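Local atomic coordinates of endo-beta-1,4-glucanase (Bacillus licheniformis, PDB entry 2JEN), a protein that hydrolyses beta-1,4-glucosidic bonds in the backbone of xyloglucan and probably cellulose, as a family 12 glycoside hydrolase of plant cell wall breakdown. Residues 155-160 and 197-202. The protein carries 1 engineered substitution. Sequence-based numbering, arbitrary orientation.
Engineered in segment 155-160: Ala155 (natural residue Glu). With GLC (alpha-D-glucopyranose), chain B; GLC (alpha-D-glucopyranose), chain C; XYS (alpha-D-xylopyranose), chain D.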
loop_
_atom_site.group_PDB
_atom_site.type_symbol
_atom_site.label_atom_id
_atom_site.label_comp_id
_atom_site.label_asym_id
_atom_site.label_seq_id
_atom_site.Cartn_x
_atom_site.Cartn_y
_atom_site.Cartn_z
ATOM N N ALA A 155 12.654 19.013 29.705
ATOM C CA ALA A 155 12.759 17.686 29.151
ATOM C C ALA A 155 14.065 17.064 29.592
ATOM O O ALA A 155 15.115 17.728 29.536
ATOM C CB ALA A 155 12.703 17.709 27.634
ATOM N N ILE A 156 14.020 15.780 29.969
ATOM C CA ILE A 156 15.205 14.990 30.206
ATOM C C ILE A 156 15.210 13.844 29.202
ATOM O O ILE A 156 14.202 13.159 29.073
ATOM C CB ILE A 156 15.233 14.451 31.630
ATOM C CG1 ILE A 156 15.208 15.588 32.635
ATOM C CG2 ILE A 156 16.416 13.509 31.828
ATOM C CD1 ILE A 156 14.962 15.059 34.096
ATOM N N MET A 157 16.298 13.674 28.480
ATOM C CA MET A 157 16.446 12.583 27.548
ATOM C C MET A 157 17.549 11.645 28.014
ATOM O O MET A 157 18.603 12.085 28.501
ATOM C CB MET A 157 16.813 13.097 26.170
ATOM C CG MET A 157 15.879 14.117 25.636
ATOM S SD MET A 157 16.081 14.319 23.869
ATOM C CE MET A 157 15.157 12.900 23.244
ATOM N N ILE A 158 17.341 10.356 27.857
ATOM C CA ILE A 158 18.315 9.336 28.221
ATOM C C ILE A 158 18.471 8.436 27.026
ATOM O O ILE A 158 17.591 7.597 26.756
ATOM C CB ILE A 158 17.934 8.578 29.505
ATOM C CG1 ILE A 158 17.623 9.528 30.667
ATOM C CG2 ILE A 158 19.045 7.566 29.851
ATOM C CD1 ILE A 158 17.129 8.883 31.914
ATOM N N TRP A 159 19.558 8.600 26.300
ATOM C CA TRP A 159 19.789 7.891 25.054
ATOM C C TRP A 159 20.546 6.585 25.303
ATOM O O TRP A 159 21.692 6.589 25.772
ATOM C CB TRP A 159 20.588 8.703 24.030
ATOM C CG TRP A 159 20.028 10.023 23.596
ATOM C CD1 TRP A 159 19.210 10.880 24.284
ATOM C CD2 TRP A 159 20.356 10.673 22.373
ATOM N NE1 TRP A 159 18.977 12.010 23.527
ATOM C CE2 TRP A 159 19.682 11.905 22.356
ATOM C CE3 TRP A 159 21.151 10.331 21.295
ATOM C CZ2 TRP A 159 19.783 12.801 21.291
ATOM C CZ3 TRP A 159 21.241 11.229 20.221
ATOM C CH2 TRP A 159 20.565 12.453 20.255
ATOM N N LEU A 160 19.899 5.471 24.988
ATOM C CA LEU A 160 20.508 4.153 25.042
ATOM C C LEU A 160 21.173 3.783 23.737
ATOM O O LEU A 160 22.004 2.879 23.705
ATOM C CB LEU A 160 19.471 3.119 25.426
ATOM C CG LEU A 160 18.776 3.297 26.762
ATOM C CD1 LEU A 160 17.823 2.130 27.063
ATOM C CD2 LEU A 160 19.744 3.543 27.939
ATOM N N TRP A 197 11.425 24.905 26.782
ATOM C CA TRP A 197 11.879 24.089 27.885
ATOM C C TRP A 197 13.379 23.870 27.859
ATOM O O TRP A 197 13.989 23.757 26.818
ATOM C CB TRP A 197 11.144 22.743 27.917
ATOM C CG TRP A 197 10.973 22.087 26.574
ATOM C CD1 TRP A 197 11.806 21.199 25.947
ATOM C CD2 TRP A 197 9.854 22.251 25.715
ATOM N NE1 TRP A 197 11.277 20.846 24.740
ATOM C CE2 TRP A 197 10.087 21.491 24.569
ATOM C CE3 TRP A 197 8.704 23.024 25.783
ATOM C CZ2 TRP A 197 9.181 21.455 23.495
ATOM C CZ3 TRP A 197 7.795 22.986 24.732
ATOM C CH2 TRP A 197 8.051 22.203 23.599
ATOM N N ASN A 198 13.964 23.763 29.047
ATOM C CA ASN A 198 15.304 23.212 29.142
ATOM C C ASN A 198 15.301 21.800 28.610
ATOM O O ASN A 198 14.312 21.077 28.787
ATOM C CB ASN A 198 15.744 23.227 30.582
ATOM C CG ASN A 198 15.682 24.616 31.172
ATOM O OD1 ASN A 198 16.340 25.520 30.651
ATOM N ND2 ASN A 198 14.828 24.822 32.173
ATOM N N VAL A 199 16.431 21.374 28.027
ATOM C CA VAL A 199 16.590 19.985 27.634
ATOM C C VAL A 199 17.949 19.507 28.153
ATOM O O VAL A 199 19.005 20.066 27.829
ATOM C CB VAL A 199 16.392 19.772 26.107
ATOM C CG1 VAL A 199 17.289 20.660 25.245
ATOM C CG2 VAL A 199 16.518 18.260 25.777
ATOM N N PHE A 200 17.890 18.453 28.947
ATOM C CA PHE A 200 19.027 17.826 29.532
ATOM C C PHE A 200 19.138 16.420 28.961
ATOM O O PHE A 200 18.202 15.615 29.156
ATOM C CB PHE A 200 18.886 17.724 31.049
ATOM C CG PHE A 200 18.569 19.033 31.723
ATOM C CD1 PHE A 200 19.571 19.919 32.034
ATOM C CD2 PHE A 200 17.273 19.344 32.087
ATOM C CE1 PHE A 200 19.262 21.112 32.665
ATOM C CE2 PHE A 200 16.968 20.515 32.748
ATOM C CZ PHE A 200 17.985 21.411 33.048
ATOM N N SER A 201 20.200 16.165 28.228
ATOM C CA SER A 201 20.372 14.864 27.545
ATOM C C SER A 201 21.533 14.112 28.129
ATOM O O SER A 201 22.608 14.668 28.315
ATOM C CB SER A 201 20.596 15.028 26.035
ATOM O OG SER A 201 19.531 15.778 25.444
ATOM N N PHE A 202 21.304 12.841 28.397
ATOM C CA PHE A 202 22.280 11.882 28.885
ATOM C C PHE A 202 22.479 10.820 27.807
ATOM O O PHE A 202 21.546 10.089 27.501
ATOM C CB PHE A 202 21.752 11.206 30.156
ATOM C CG PHE A 202 21.552 12.138 31.304
ATOM C CD1 PHE A 202 20.411 12.934 31.392
ATOM C CD2 PHE A 202 22.529 12.276 32.299
ATOM C CE1 PHE A 202 20.238 13.835 32.437
ATOM C CE2 PHE A 202 22.329 13.159 33.357
ATOM C CZ PHE A 202 21.223 13.941 33.438
HETATM C C1 GLC B . 13.472 16.402 22.723
HETATM C C2 GLC B . 12.711 17.676 22.366
HETATM C C3 GLC B . 11.236 17.407 22.506
HETATM C C4 GLC B . 10.849 16.307 21.523
HETATM C C5 GLC B . 11.692 15.089 21.923
HETATM C C6 GLC B . 11.334 13.797 21.177
HETATM O O1 GLC B . 14.863 16.567 22.688
HETATM O O2 GLC B . 12.960 18.789 23.196
HETATM O O3 GLC B . 10.609 18.680 22.337
HETATM O O4 GLC B . 9.487 15.968 21.665
HETATM O O5 GLC B . 13.066 15.415 21.779
HETATM O O6 GLC B . 11.393 13.966 19.777
HETATM C C1 GLC C . 18.319 17.578 18.193
HETATM C C2 GLC C . 18.325 16.468 19.217
HETATM C C3 GLC C . 16.928 15.981 19.521
HETATM C C4 GLC C . 15.958 17.133 19.795
HETATM C C5 GLC C . 16.131 18.205 18.706
HETATM C C6 GLC C . 15.274 19.428 19.020
HETATM O O2 GLC C . 19.070 15.381 18.710
HETATM O O3 GLC C . 16.982 15.151 20.653
HETATM O O4 GLC C . 14.622 16.634 19.867
HETATM O O5 GLC C . 17.475 18.625 18.667
HETATM O O6 GLC C . 15.192 20.249 17.853
HETATM C C1 XYS D . 7.656 22.346 19.716
HETATM C C2 XYS D . 7.176 23.140 18.555
HETATM C C3 XYS D . 8.078 22.826 17.375
HETATM C C4 XYS D . 9.527 23.153 17.703
HETATM C C5 XYS D . 9.914 22.432 18.989
HETATM O O2 XYS D . 5.869 22.720 18.216
HETATM O O3 XYS D . 7.624 23.529 16.231
HETATM O O4 XYS D . 10.314 22.694 16.628
HETATM O O5 XYS D . 8.934 22.722 19.982
#
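Ala155 N donates to Asn198 O at 2.8 Å, the first of five backbone hydrogen bonds that zip strands 155-159 and 197-202 together in parallel within the curved, glycan-binding sheet of the GH12 beta-jelly roll. The ladder continues through Phe200 N to Ala155 O, Met157 N to Phe200 O, Phe202 N to Met157 O and Trp159 N to Phe202 O. CA-H...O contacts, such as Ile156 CA to Phe200 O (3.2 Å), accompany the hydrogen bonds.

Apolar packing divides by face. Beneath helix 215-225, Ile156 sends CG2, anti to its backbone N, obliquely against Phe202 CE1 at 3.9 Å, while the Phe202 ring presents its edge to Met157 O. On the glycan side, the methyl of Ala155, an engineered replacement of the natural Glu, lies 4.0 Å from Trp197 CD1.

Sugar contacts spread along this second face. Trp197 CG sits between backbone N and carbonyl carbon (chi1 43°), a turn that brings NE1 to O2 of the chain B glucose at 3.1 Å, nearly straight at 163° and at the indole edge; its bond to O3 is weak. Trp197 CZ2 lies against O5 of the xylose. A leucine in place of Trp197 would probably leave that glucose O2 without its indole donor and open a gap beside Ala155 CB and the xylose. Trp159 meets the chain C glucose edge-on, CH2 to O2 at 3.6 Å. Between the two tryptophans, Met157 sets SD 3.4 Å from O3 of the chain C glucose, and the bend at chi3 (80°) turns CE to 3.6 Å from O5 of the chain B glucose.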